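PDB 2QK2: LP04448p from Drosophila melanogaster, which is Mini spindles (Msps), an XMAP215/Dis1-family microtubule plus-end tracking protein, whose second TOG domain, a HEAT-repeat array, probably binds tubulin. Local coordinates for residues Leu103-Lys111 and Asn144-Thr153; Leu174-Leu185 and Ser196-Met207. One frame throughout, in Å; residues are numbered along the deposited sequence.

Contact 1 (Leu103-Lys111 and Asn144-Thr153)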
loop_
_atom_site.group_PDB
_atom_site.type_symbol
_atom_site.label_atom_id
_atom_site.label_comp_id
_atom_site.label_asym_id
_atom_site.label_seq_id
_atom_site.Cartn_x
_atom_site.Cartn_y
_atom_site.Cartn_z
ATOM N N LEU A 103 7.470 -3.068 -0.040
ATOM C CA LEU A 103 6.278 -3.404 -0.805
ATOM C C LEU A 103 6.298 -2.747 -2.189
ATOM O O LEU A 103 6.032 -3.409 -3.198
ATOM C CB LEU A 103 5.024 -2.986 -0.035
ATOM C CG LEU A 103 4.720 -3.857 1.194
ATOM C CD1 LEU A 103 3.635 -3.207 2.041
ATOM C CD2 LEU A 103 4.282 -5.253 0.737
ATOM N N LEU A 104 6.617 -1.455 -2.240
ATOM C CA LEU A 104 6.658 -0.733 -3.514
ATOM C C LEU A 104 7.637 -1.367 -4.502
ATOM O O LEU A 104 7.308 -1.563 -5.673
ATOM C CB LEU A 104 7.031 0.737 -3.288
ATOM C CG LEU A 104 5.976 1.588 -2.570
ATOM C CD1 LEU A 104 6.538 2.971 -2.265
ATOM C CD2 LEU A 104 4.726 1.685 -3.430
ATOM N N GLU A 105 8.838 -1.686 -4.032
ATOM C CA GLU A 105 9.843 -2.303 -4.891
ATOM C C GLU A 105 9.416 -3.673 -5.404
ATOM O O GLU A 105 9.823 -4.095 -6.489
ATOM C CB GLU A 105 11.169 -2.424 -4.146
ATOM C CG GLU A 105 12.008 -1.161 -4.211
ATOM C CD GLU A 105 13.202 -1.203 -3.279
ATOM O OE1 GLU A 105 13.810 -2.291 -3.143
ATOM O OE2 GLU A 105 13.538 -0.144 -2.694
ATOM N N LYS A 106 8.587 -4.365 -4.631
ATOM C CA LYS A 106 8.134 -5.683 -5.032
ATOM C C LYS A 106 7.128 -5.610 -6.179
ATOM O O LYS A 106 6.761 -6.634 -6.760
ATOM C CB LYS A 106 7.545 -6.428 -3.830
ATOM C CG LYS A 106 7.263 -7.899 -4.101
ATOM C CD LYS A 106 8.507 -8.633 -4.622
ATOM C CE LYS A 106 8.145 -10.038 -5.087
ATOM N NZ LYS A 106 9.300 -10.764 -5.682
ATOM N N PHE A 107 6.681 -4.400 -6.518
ATOM C CA PHE A 107 5.745 -4.255 -7.626
ATOM C C PHE A 107 6.428 -4.526 -8.963
ATOM O O PHE A 107 5.832 -4.337 -10.022
ATOM C CB PHE A 107 5.088 -2.867 -7.622
ATOM C CG PHE A 107 3.869 -2.787 -6.742
ATOM C CD1 PHE A 107 3.797 -1.863 -5.707
ATOM C CD2 PHE A 107 2.803 -3.664 -6.932
ATOM C CE1 PHE A 107 2.682 -1.815 -4.871
ATOM C CE2 PHE A 107 1.685 -3.623 -6.103
ATOM C CZ PHE A 107 1.624 -2.696 -5.069
ATOM N N LYS A 108 7.683 -4.968 -8.917
ATOM C CA LYS A 108 8.400 -5.315 -10.140
ATOM C C LYS A 108 7.796 -6.645 -10.594
ATOM O O LYS A 108 7.860 -7.005 -11.768
ATOM C CB LYS A 108 9.896 -5.489 -9.871
ATOM C CG LYS A 108 10.195 -6.544 -8.825
ATOM C CD LYS A 108 11.679 -6.863 -8.733
ATOM C CE LYS A 108 11.938 -7.864 -7.612
ATOM N NZ LYS A 108 11.026 -9.051 -7.708
ATOM N N GLU A 109 7.206 -7.364 -9.642
ATOM C CA GLU A 109 6.559 -8.642 -9.917
ATOM C C GLU A 109 5.200 -8.332 -10.539
ATOM O O GLU A 109 4.395 -7.614 -9.948
ATOM C CB GLU A 109 6.380 -9.424 -8.613
ATOM C CG GLU A 109 5.523 -10.671 -8.743
ATOM C CD GLU A 109 6.088 -11.651 -9.749
ATOM O OE1 GLU A 109 5.462 -11.841 -10.811
ATOM O OE2 GLU A 109 7.163 -12.223 -9.478
ATOM N N LYS A 110 4.934 -8.884 -11.718
ATOM C CA LYS A 110 3.677 -8.604 -12.404
ATOM C C LYS A 110 2.569 -9.644 -12.290
ATOM O O LYS A 110 1.448 -9.394 -12.729
ATOM C CB LYS A 110 3.952 -8.312 -13.880
ATOM C CG LYS A 110 4.927 -7.159 -14.096
ATOM C CD LYS A 110 5.051 -6.782 -15.567
ATOM C CE LYS A 110 3.755 -6.181 -16.090
ATOM N NZ LYS A 110 3.886 -5.688 -17.495
ATOM N N LYS A 111 2.852 -10.805 -11.713
ATOM C CA LYS A 111 1.796 -11.798 -11.579
ATOM C C LYS A 111 0.643 -11.117 -10.841
ATOM O O LYS A 111 0.798 -10.661 -9.711
ATOM C CB LYS A 111 2.287 -13.022 -10.806
ATOM C CG LYS A 111 1.355 -14.223 -10.940
ATOM C CD LYS A 111 2.131 -15.531 -10.884
ATOM C CE LYS A 111 1.288 -16.703 -11.369
ATOM N NZ LYS A 111 2.054 -17.990 -11.358
ATOM N N ASN A 144 11.809 4.763 -9.675
ATOM C CA ASN A 144 12.291 3.405 -9.920
ATOM C C ASN A 144 12.365 3.218 -11.435
ATOM O O ASN A 144 11.487 3.683 -12.161
ATOM C CB ASN A 144 11.323 2.390 -9.299
ATOM C CG ASN A 144 11.882 0.976 -9.271
ATOM O OD1 ASN A 144 12.121 0.365 -10.311
ATOM N ND2 ASN A 144 12.084 0.447 -8.069
ATOM N N LYS A 145 13.404 2.546 -11.916
ATOM C CA LYS A 145 13.562 2.344 -13.354
ATOM C C LYS A 145 12.521 1.389 -13.928
ATOM O O LYS A 145 12.250 1.398 -15.128
ATOM C CB LYS A 145 14.966 1.812 -13.677
ATOM C CG LYS A 145 15.146 0.303 -13.488
ATOM C CD LYS A 145 15.816 -0.062 -12.162
ATOM C CE LYS A 145 14.952 0.292 -10.956
ATOM N NZ LYS A 145 15.602 -0.076 -9.665
ATOM N N ASN A 146 11.937 0.567 -13.066
ATOM C CA ASN A 146 10.944 -0.406 -13.498
ATOM C C ASN A 146 9.562 0.223 -13.734
ATOM O O ASN A 146 8.942 0.754 -12.810
ATOM C CB ASN A 146 10.834 -1.506 -12.450
ATOM C CG ASN A 146 10.097 -2.711 -12.958
ATOM O OD1 ASN A 146 10.695 -3.610 -13.548
ATOM N ND2 ASN A 146 8.785 -2.733 -12.750
ATOM N N PRO A 147 9.054 0.151 -14.977
ATOM C CA PRO A 147 7.746 0.716 -15.325
ATOM C C PRO A 147 6.615 0.214 -14.425
ATOM O O PRO A 147 5.725 0.976 -14.050
ATOM C CB PRO A 147 7.551 0.276 -16.778
ATOM C CG PRO A 147 8.954 0.172 -17.292
ATOM C CD PRO A 147 9.667 -0.502 -16.149
ATOM N N SER A 148 6.650 -1.071 -14.089
ATOM C CA SER A 148 5.618 -1.656 -13.241
ATOM C C SER A 148 5.578 -1.003 -11.864
ATOM O O SER A 148 4.501 -0.775 -11.308
ATOM C CB SER A 148 5.847 -3.160 -13.091
ATOM O OG SER A 148 5.562 -3.828 -14.307
ATOM N N VAL A 149 6.752 -0.710 -11.316
ATOM C CA VAL A 149 6.835 -0.072 -10.006
ATOM C C VAL A 149 6.292 1.352 -10.093
ATOM O O VAL A 149 5.505 1.767 -9.242
ATOM C CB VAL A 149 8.290 -0.041 -9.484
ATOM C CG1 VAL A 149 8.386 0.828 -8.223
ATOM C CG2 VAL A 149 8.760 -1.467 -9.185
ATOM N N LYS A 150 6.699 2.093 -11.122
ATOM C CA LYS A 150 6.228 3.465 -11.292
ATOM C C LYS A 150 4.709 3.504 -11.360
ATOM O O LYS A 150 4.066 4.322 -10.703
ATOM C CB LYS A 150 6.771 4.092 -12.581
ATOM C CG LYS A 150 8.272 4.319 -12.640
ATOM C CD LYS A 150 8.566 5.346 -13.727
ATOM C CE LYS A 150 10.035 5.444 -14.064
ATOM N NZ LYS A 150 10.427 4.294 -14.920
ATOM N N SER A 151 4.140 2.620 -12.171
ATOM C CA SER A 151 2.695 2.571 -12.336
ATOM C C SER A 151 1.969 2.239 -11.035
ATOM O O SER A 151 1.050 2.952 -10.632
ATOM C CB SER A 151 2.321 1.539 -13.403
ATOM O OG SER A 151 0.913 1.412 -13.492
ATOM N N GLU A 152 2.378 1.152 -10.383
ATOM C CA GLU A 152 1.732 0.741 -9.137
ATOM C C GLU A 152 1.936 1.769 -8.031
ATOM O O GLU A 152 1.096 1.903 -7.143
ATOM C CB GLU A 152 2.240 -0.629 -8.687
ATOM C CG GLU A 152 1.774 -1.808 -9.563
ATOM C CD GLU A 152 0.261 -2.004 -9.561
ATOM O OE1 GLU A 152 -0.374 -1.835 -8.492
ATOM O OE2 GLU A 152 -0.298 -2.349 -10.629
ATOM N N THR A 153 3.046 2.500 -8.083
ATOM C CA THR A 153 3.291 3.520 -7.074
ATOM C C THR A 153 2.276 4.645 -7.295
ATOM O O THR A 153 1.674 5.142 -6.346
ATOM C CB THR A 153 4.723 4.096 -7.168
ATOM O OG1 THR A 153 5.678 3.056 -6.922
ATOM C CG2 THR A 153 4.925 5.196 -6.132
HETATM O O HOH W 1 11.823 -2.958 -7.896
#
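A chi1 of -86° sets CG of F107 beside its backbone N and so turns one face of the ring to CB of E152, while chi2 of E152 (-63°) is the bend that lays its carboxylate near the ring. In this HEAT-repeat TOG domain the contact joins segment 103-111, which continues from helix 93-105, to the start of helix 147-161. CB of E152 lies over the face of the F107 ring in a CH-pi contact, 3.5 Å from the centroid and displaced toward the rim. The carboxylate plane is inclined 33° to the ring, with OE1 of E152 3.6 Å from CE2 of F107, while its charge is met by a salt bridge to R119 on helix 112-126, the helix whose L118 also touches F107. V149 packs beside this pair: its CG2 stands 4.2 Å from CB of F107, and its CG1 packs against the carbonyl O of L104. At the outer margin, the aliphatic part of K110 lies alongside S148, with CD of the lysine 3.3 Å from OG of the serine. No direct hydrogen bond joins the segments. N144 closes an Asx turn through OD1 and the backbone N of N146, and one water bridges the gap, giving a 2.7 Å bond to O of E105 and accepting a weak one from ND2 of N144.

Contact 2 (Leu174-Leu185 and Ser196-Met207)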
loop_
_atom_site.group_PDB
_atom_site.type_symbol
_atom_site.label_atom_id
_atom_site.label_comp_id
_atom_site.label_asym_id
_atom_site.label_seq_id
_atom_site.Cartn_x
_atom_site.Cartn_y
_atom_site.Cartn_z
ATOM N N LEU A 174 2.209 18.919 -1.577
ATOM C CA LEU A 174 1.374 18.984 -2.769
ATOM C C LEU A 174 2.255 19.215 -3.994
ATOM O O LEU A 174 2.116 18.542 -5.008
ATOM C CB LEU A 174 0.352 20.124 -2.650
ATOM C CG LEU A 174 -0.546 20.287 -3.886
ATOM C CD1 LEU A 174 -1.400 19.037 -4.029
ATOM C CD2 LEU A 174 -1.426 21.535 -3.767
ATOM N N LYS A 175 3.169 20.171 -3.894
ATOM C CA LYS A 175 4.065 20.471 -5.006
ATOM C C LYS A 175 4.983 19.293 -5.328
ATOM O O LYS A 175 5.180 18.953 -6.492
ATOM C CB LYS A 175 4.895 21.717 -4.685
ATOM C CG LYS A 175 4.050 22.980 -4.552
ATOM C CD LYS A 175 4.796 24.092 -3.825
ATOM C CE LYS A 175 5.933 24.663 -4.656
ATOM N NZ LYS A 175 5.412 25.462 -5.795
ATOM N N LEU A 176 5.544 18.670 -4.293
ATOM C CA LEU A 176 6.442 17.535 -4.483
ATOM C C LEU A 176 5.726 16.368 -5.168
ATOM O O LEU A 176 6.246 15.754 -6.100
ATOM C CB LEU A 176 7.000 17.074 -3.134
ATOM C CG LEU A 176 7.895 15.829 -3.163
ATOM C CD1 LEU A 176 9.170 16.134 -3.938
ATOM C CD2 LEU A 176 8.227 15.409 -1.737
ATOM N N LEU A 177 4.528 16.062 -4.696
ATOM C CA LEU A 177 3.748 14.975 -5.263
ATOM C C LEU A 177 3.357 15.265 -6.709
ATOM O O LEU A 177 3.520 14.413 -7.580
ATOM C CB LEU A 177 2.494 14.750 -4.416
ATOM C CG LEU A 177 2.365 13.462 -3.596
ATOM C CD1 LEU A 177 3.701 13.019 -3.041
ATOM C CD2 LEU A 177 1.369 13.711 -2.473
ATOM N N THR A 178 2.845 16.466 -6.963
ATOM C CA THR A 178 2.429 16.840 -8.311
ATOM C C THR A 178 3.619 16.811 -9.272
ATOM O O THR A 178 3.544 16.221 -10.352
ATOM C CB THR A 178 1.788 18.247 -8.326
ATOM O OG1 THR A 178 0.736 18.302 -7.350
ATOM C CG2 THR A 178 1.199 18.549 -9.705
ATOM N N THR A 179 4.718 17.440 -8.873
ATOM C CA THR A 179 5.926 17.473 -9.696
ATOM C C THR A 179 6.381 16.064 -10.063
ATOM O O THR A 179 6.681 15.785 -11.225
ATOM C CB THR A 179 7.092 18.176 -8.959
ATOM O OG1 THR A 179 6.789 19.565 -8.802
ATOM C CG2 THR A 179 8.393 18.030 -9.741
ATOM N N SER A 180 6.431 15.182 -9.068
ATOM C CA SER A 180 6.865 13.810 -9.288
ATOM C C SER A 180 5.935 13.055 -10.231
ATOM O O SER A 180 6.395 12.326 -11.110
ATOM C CB SER A 180 6.954 13.059 -7.954
ATOM O OG SER A 180 7.887 13.672 -7.083
ATOM N N LEU A 181 4.630 13.228 -10.037
ATOM C CA LEU A 181 3.635 12.559 -10.865
ATOM C C LEU A 181 3.579 13.110 -12.295
ATOM O O LEU A 181 3.301 12.365 -13.232
ATOM C CB LEU A 181 2.248 12.652 -10.205
ATOM C CG LEU A 181 2.046 11.759 -8.973
ATOM C CD1 LEU A 181 0.762 12.130 -8.229
ATOM C CD2 LEU A 181 2.002 10.313 -9.424
ATOM N N VAL A 182 3.829 14.405 -12.465
ATOM C CA VAL A 182 3.811 14.987 -13.807
ATOM C C VAL A 182 4.984 14.391 -14.579
ATOM O O VAL A 182 4.905 14.158 -15.789
ATOM C CB VAL A 182 3.947 16.524 -13.767
ATOM C CG1 VAL A 182 4.210 17.070 -15.170
ATOM C CG2 VAL A 182 2.674 17.130 -13.210
ATOM N N LYS A 183 6.066 14.122 -13.860
ATOM C CA LYS A 183 7.250 13.538 -14.467
ATOM C C LYS A 183 6.922 12.151 -15.033
ATOM O O LYS A 183 7.245 11.850 -16.179
ATOM C CB LYS A 183 8.359 13.443 -13.422
ATOM C CG LYS A 183 9.762 13.342 -13.990
ATOM C CD LYS A 183 10.779 13.595 -12.893
ATOM C CE LYS A 183 10.545 14.963 -12.254
ATOM N NZ LYS A 183 11.274 15.134 -10.965
ATOM N N THR A 184 6.270 11.306 -14.244
ATOM C CA THR A 184 5.927 9.978 -14.734
ATOM C C THR A 184 4.790 10.067 -15.753
ATOM O O THR A 184 4.635 9.190 -16.605
ATOM C CB THR A 184 5.540 9.010 -13.573
ATOM O OG1 THR A 184 4.508 9.592 -12.768
ATOM C CG2 THR A 184 6.757 8.720 -12.702
ATOM N N LEU A 185 4.001 11.135 -15.671
ATOM C CA LEU A 185 2.900 11.334 -16.610
ATOM C C LEU A 185 3.469 11.510 -18.015
ATOM O O LEU A 185 2.860 11.102 -19.006
ATOM C CB LEU A 185 2.093 12.581 -16.236
ATOM C CG LEU A 185 0.989 13.014 -17.208
ATOM C CD1 LEU A 185 -0.153 11.999 -17.200
ATOM C CD2 LEU A 185 0.479 14.394 -16.811
ATOM N N SER A 196 -0.414 7.677 -13.645
ATOM C CA SER A 196 -0.075 9.011 -13.168
ATOM C C SER A 196 -1.265 9.954 -13.333
ATOM O O SER A 196 -1.518 10.805 -12.477
ATOM C CB SER A 196 1.127 9.564 -13.936
ATOM O OG SER A 196 2.255 8.725 -13.767
ATOM N N ALA A 197 -1.989 9.808 -14.441
ATOM C CA ALA A 197 -3.155 10.648 -14.695
ATOM C C ALA A 197 -4.225 10.370 -13.642
ATOM O O ALA A 197 -4.893 11.291 -13.166
ATOM C CB ALA A 197 -3.719 10.368 -16.096
ATOM N N GLU A 198 -4.389 9.099 -13.284
ATOM C CA GLU A 198 -5.388 8.723 -12.284
ATOM C C GLU A 198 -5.061 9.333 -10.926
ATOM O O GLU A 198 -5.949 9.821 -10.223
ATOM C CB GLU A 198 -5.482 7.200 -12.157
ATOM C CG GLU A 198 -6.705 6.746 -11.371
ATOM C CD GLU A 198 -6.916 5.245 -11.420
ATOM O OE1 GLU A 198 -6.503 4.611 -12.412
ATOM O OE2 GLU A 198 -7.515 4.698 -10.474
ATOM N N ALA A 199 -3.781 9.322 -10.567
ATOM C CA ALA A 199 -3.343 9.882 -9.295
ATOM C C ALA A 199 -3.543 11.397 -9.288
ATOM O O ALA A 199 -4.014 11.973 -8.300
ATOM C CB ALA A 199 -1.866 9.546 -9.055
ATOM N N LEU A 200 -3.174 12.036 -10.394
ATOM C CA LEU A 200 -3.308 13.484 -10.524
ATOM C C LEU A 200 -4.775 13.906 -10.462
ATOM O O LEU A 200 -5.121 14.888 -9.804
ATOM C CB LEU A 200 -2.689 13.954 -11.845
ATOM C CG LEU A 200 -1.308 14.624 -11.891
ATOM C CD1 LEU A 200 -0.676 14.720 -10.513
ATOM C CD2 LEU A 200 -0.432 13.859 -12.854
ATOM N N GLY A 201 -5.633 13.161 -11.151
ATOM C CA GLY A 201 -7.049 13.483 -11.152
ATOM C C GLY A 201 -7.646 13.339 -9.765
ATOM O O GLY A 201 -8.486 14.140 -9.342
ATOM N N THR A 202 -7.211 12.312 -9.042
ATOM C CA THR A 202 -7.722 12.086 -7.698
ATOM C C THR A 202 -7.237 13.220 -6.803
ATOM O O THR A 202 -7.973 13.703 -5.941
ATOM C CB THR A 202 -7.243 10.723 -7.146
ATOM O OG1 THR A 202 -7.597 9.690 -8.076
ATOM C CG2 THR A 202 -7.902 10.426 -5.803
ATOM N N LEU A 203 -6.000 13.656 -7.021
ATOM C CA LEU A 203 -5.434 14.743 -6.238
ATOM C C LEU A 203 -6.256 16.020 -6.403
ATOM O O LEU A 203 -6.466 16.753 -5.438
ATOM C CB LEU A 203 -3.989 15.012 -6.658
ATOM C CG LEU A 203 -3.285 16.135 -5.891
ATOM C CD1 LEU A 203 -3.197 15.766 -4.409
ATOM C CD2 LEU A 203 -1.893 16.360 -6.465
ATOM N N ILE A 204 -6.712 16.290 -7.626
ATOM C CA ILE A 204 -7.518 17.481 -7.891
ATOM C C ILE A 204 -8.884 17.322 -7.223
ATOM O O ILE A 204 -9.426 18.272 -6.644
ATOM C CB ILE A 204 -7.731 17.707 -9.414
ATOM C CG1 ILE A 204 -6.385 17.922 -10.114
ATOM C CG2 ILE A 204 -8.623 18.919 -9.634
ATOM C CD1 ILE A 204 -6.512 18.135 -11.617
ATOM N N LYS A 205 -9.436 16.115 -7.312
ATOM C CA LYS A 205 -10.720 15.804 -6.695
ATOM C C LYS A 205 -10.674 16.126 -5.201
ATOM O O LYS A 205 -11.620 16.679 -4.646
ATOM C CB LYS A 205 -11.046 14.320 -6.870
ATOM C CG LYS A 205 -12.389 14.044 -7.517
ATOM C CD LYS A 205 -13.544 14.534 -6.665
ATOM C CE LYS A 205 -14.821 14.650 -7.498
ATOM N NZ LYS A 205 -15.085 13.452 -8.358
ATOM N N LEU A 206 -9.563 15.791 -4.555
ATOM C CA LEU A 206 -9.412 16.025 -3.123
ATOM C C LEU A 206 -9.023 17.445 -2.716
ATOM O O LEU A 206 -9.586 17.995 -1.770
ATOM C CB LEU A 206 -8.373 15.061 -2.538
ATOM C CG LEU A 206 -8.078 15.194 -1.035
ATOM C CD1 LEU A 206 -9.249 14.631 -0.240
ATOM C CD2 LEU A 206 -6.800 14.448 -0.681
HETATM N N MSE A 207 -8.057 18.034 -3.413
HETATM C CA MSE A 207 -7.581 19.361 -3.052
HETATM C C MSE A 207 -8.257 20.530 -3.758
HETATM O O MSE A 207 -8.129 21.672 -3.314
HETATM C CB MSE A 207 -6.064 19.448 -3.270
HETATM C CG MSE A 207 -5.256 18.372 -2.548
HETATM SE SE MSE A 207 -5.541 18.339 -0.621
HETATM C CE MSE A 207 -4.479 19.876 -0.127
#
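L200 is a knob set among T178, L181, V182 and L185 of the preceding helix, the central knobs-into-holes contact of an antiparallel pair in this HEAT-repeat TOG domain. The side chains of L200 and L181 slide past each other in opposite directions, CD1 of L200 reaching CB of L181 at 3.6 Å, while CD2 of L200 meets CD2 of L185. Both methyls of L181 also lie against A199, CD1 of L181 being 3.8 Å from CB of A199. Toward the start of segment 174-185, chi1 of L203 (-180°) directs its isobutyl end toward L174, where CD2 of L203 lies 3.7 Å from CD1 of L174; CG of M207, a selenomethionine, flanks the same methyl. CD2 of L203 also packs on OG1 of T178, a hydroxyl turned back onto its own helix, where it bonds to O of L174 from the face opposite T178 N. At the other end OG1 of T184 and OG of S196 lie 2.6 Å apart, a buried polar pair at the end of the apolar seam, and OG of S196 is hydrogen-bonded to O of V192. The axes of segments 174-185 and 196-207 approach to 9.1 Å, with 148° between their N-to-C directions. Around the pair, helix 221-233 covers L185 and I204, helix 131-141 packs on L176 and L177, and helix 147-161 reaches L203 through L161.

How the contacts relate
From the N terminus, contact 1 comes first: it closes a largely helical excursion of 32 residues, containing helices 112-126 and 131-141, by bringing segment 103-111, which continues from helix 93-105, to the start of helix 147-161. Contact 2 opens only after this loop is complete and spans just 10 residues, making a hairpin of helices 171-185 and 190-207. The two are therefore in series, neither nested nor crossed. Their centres lie 18 Å apart, yet they touch directly where CD of K150 packs on CG2 of T184 at 4.0 Å. Helix 147-161 thus takes part in contact 1 and packs against contact 2, linking the middle of the TOG domain to its C-terminal helices.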